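Local coordinates for separin (Saccharomyces cerevisiae, PDB 5U1T), which cleaves the MCD1/SCC1 subunit of cohesin at the onset of anaphase as a caspase-like cysteine protease, letting chromosomes segregate, at residues S1119-D1124 with C1390-L1395. Numbering follows the deposited sequence.
Sequences SAAQKD and CLNKLL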
loop_
_atom_site.group_PDB
_atom_site.type_symbol
_atom_site.label_atom_id
_atom_site.label_comp_id
_atom_site.label_asym_id
_atom_site.label_seq_id
_atom_site.Cartn_x
_atom_site.Cartn_y
_atom_site.Cartn_z
ATOM N N SER A 1119 10.222 -41.990 -3.907
ATOM C CA SER A 1119 11.010 -43.151 -3.551
ATOM C C SER A 1119 10.164 -44.402 -3.675
ATOM O O SER A 1119 10.687 -45.505 -3.836
ATOM C CB SER A 1119 11.554 -43.011 -2.141
ATOM O OG SER A 1119 10.485 -43.039 -1.221
ATOM N N ALA A 1120 8.848 -44.228 -3.591
ATOM C CA ALA A 1120 7.937 -45.335 -3.830
ATOM C C ALA A 1120 7.929 -45.672 -5.315
ATOM O O ALA A 1120 7.768 -46.829 -5.690
ATOM C CB ALA A 1120 6.544 -45.011 -3.352
ATOM N N ALA A 1121 8.116 -44.660 -6.156
ATOM C CA ALA A 1121 8.147 -44.868 -7.595
ATOM C C ALA A 1121 9.315 -45.779 -7.940
ATOM O O ALA A 1121 9.179 -46.775 -8.658
ATOM C CB ALA A 1121 8.266 -43.556 -8.322
ATOM N N GLN A 1122 10.471 -45.426 -7.400
ATOM C CA GLN A 1122 11.683 -46.162 -7.655
ATOM C C GLN A 1122 11.622 -47.585 -7.092
ATOM O O GLN A 1122 12.093 -48.528 -7.733
ATOM C CB GLN A 1122 12.849 -45.389 -7.074
ATOM C CG GLN A 1122 14.126 -46.146 -6.996
ATOM C CD GLN A 1122 15.290 -45.201 -6.924
ATOM O OE1 GLN A 1122 15.201 -44.077 -7.428
ATOM N NE2 GLN A 1122 16.389 -45.638 -6.295
ATOM N N LYS A 1123 11.034 -47.742 -5.907
ATOM C CA LYS A 1123 10.868 -49.065 -5.322
ATOM C C LYS A 1123 9.955 -49.909 -6.205
ATOM O O LYS A 1123 10.226 -51.084 -6.462
ATOM C CB LYS A 1123 10.314 -48.976 -3.899
ATOM C CG LYS A 1123 9.731 -50.287 -3.385
ATOM C CD LYS A 1123 10.090 -50.552 -1.934
ATOM C CE LYS A 1123 9.139 -51.556 -1.299
ATOM N NZ LYS A 1123 7.748 -50.992 -1.169
ATOM N N ASP A 1124 8.884 -49.295 -6.692
ATOM C CA ASP A 1124 7.947 -49.980 -7.577
ATOM C C ASP A 1124 8.577 -50.374 -8.900
ATOM O O ASP A 1124 8.385 -51.496 -9.354
ATOM C CB ASP A 1124 6.722 -49.113 -7.838
ATOM C CG ASP A 1124 5.785 -49.085 -6.669
ATOM O OD1 ASP A 1124 5.879 -50.007 -5.827
ATOM O OD2 ASP A 1124 4.963 -48.148 -6.593
ATOM N N CYS A 1390 6.786 -40.119 -13.084
ATOM C CA CYS A 1390 5.919 -40.141 -14.254
ATOM C C CYS A 1390 5.927 -41.524 -14.941
ATOM O O CYS A 1390 4.871 -42.071 -15.308
ATOM C CB CYS A 1390 6.334 -39.056 -15.252
ATOM S SG CYS A 1390 5.366 -39.112 -16.779
ATOM N N LEU A 1391 7.124 -42.079 -15.113
ATOM C CA LEU A 1391 7.256 -43.408 -15.650
ATOM C C LEU A 1391 6.434 -44.386 -14.807
ATOM O O LEU A 1391 5.619 -45.142 -15.349
ATOM C CB LEU A 1391 8.732 -43.828 -15.702
ATOM C CG LEU A 1391 9.001 -45.228 -16.268
ATOM C CD1 LEU A 1391 8.466 -45.345 -17.693
ATOM C CD2 LEU A 1391 10.489 -45.593 -16.198
ATOM N N ASN A 1392 6.612 -44.366 -13.489
ATOM C CA ASN A 1392 5.986 -45.408 -12.677
ATOM C C ASN A 1392 4.482 -45.268 -12.573
ATOM O O ASN A 1392 3.790 -46.255 -12.367
ATOM C CB ASN A 1392 6.576 -45.461 -11.268
ATOM C CG ASN A 1392 5.917 -46.539 -10.411
ATOM O OD1 ASN A 1392 6.112 -47.733 -10.643
ATOM N ND2 ASN A 1392 5.113 -46.119 -9.435
ATOM N N LYS A 1393 3.953 -44.058 -12.714
ATOM C CA LYS A 1393 2.499 -43.933 -12.692
ATOM C C LYS A 1393 1.934 -44.357 -14.054
ATOM O O LYS A 1393 0.888 -45.007 -14.118
ATOM C CB LYS A 1393 2.056 -42.514 -12.313
ATOM C CG LYS A 1393 2.433 -42.111 -10.870
ATOM C CD LYS A 1393 2.016 -43.163 -9.797
ATOM C CE LYS A 1393 2.771 -42.925 -8.468
ATOM N NZ LYS A 1393 4.285 -42.940 -8.656
ATOM N N LEU A 1394 2.634 -44.009 -15.134
ATOM C CA LEU A 1394 2.230 -44.443 -16.464
ATOM C C LEU A 1394 2.219 -45.968 -16.536
ATOM O O LEU A 1394 1.286 -46.566 -17.078
ATOM C CB LEU A 1394 3.159 -43.875 -17.531
ATOM C CG LEU A 1394 2.667 -42.627 -18.254
ATOM C CD1 LEU A 1394 3.571 -42.315 -19.430
ATOM C CD2 LEU A 1394 1.240 -42.812 -18.711
ATOM N N LEU A 1395 3.251 -46.599 -15.980
ATOM C CA LEU A 1395 3.307 -48.055 -15.977
ATOM C C LEU A 1395 2.249 -48.642 -15.027
ATOM O O LEU A 1395 1.618 -49.653 -15.344
ATOM C CB LEU A 1395 4.711 -48.557 -15.607
ATOM C CG LEU A 1395 5.887 -48.247 -16.548
ATOM C CD1 LEU A 1395 7.156 -48.926 -16.081
ATOM C CD2 LEU A 1395 5.599 -48.620 -17.978
#
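A helix-helix crossing in the C-terminal protease region, away from the active site, brings Ala-1121 and Asp-1124, one turn apart on helix 1111-1127, against Asn-1392 of helix 1388-1397. The two short axes pass 9.0 Å apart at 58°, and the backbones are nearest at Ala-1121, whose CA lies 5.5 Å from CA of Asn-1392. A small residue suits this spot: CB of Ala-1121 meets CB of Asn-1392 at 3.9 Å, so the helices can approach with little between them. Asn-1392 swings its CG away from its own backbone N (chi1 179°), which carries the amide across to Ala-1121 O and Asp-1124; CG of Asn-1392 lies 3.7 Å from CB of Asp-1124. The side chains of Asp-1124 and Asn-1392 cross at about a right angle, their planes 32° apart; the short amide fits between the helices, and Asp-1124, partly exposed, can keep its charge at the border. Lys-1393, exposed and bent at chi2 and chi4, brings NZ to 4.0 Å from CB of Ala-1121. Were Asn-1392 replaced by an alanine, the amide's place beside CB of Asp-1124 would probably be left as a gap, and the carboxylate would lose its polar neighbour. Leu-1391 and Leu-1395 touch Leu-1125, adding an apolar patch. The whole is an oblique alpha-alpha packing, in which an alanine and a buried asparagine meet at the centre and Asp-1124 and Lys-1393 lie at the border.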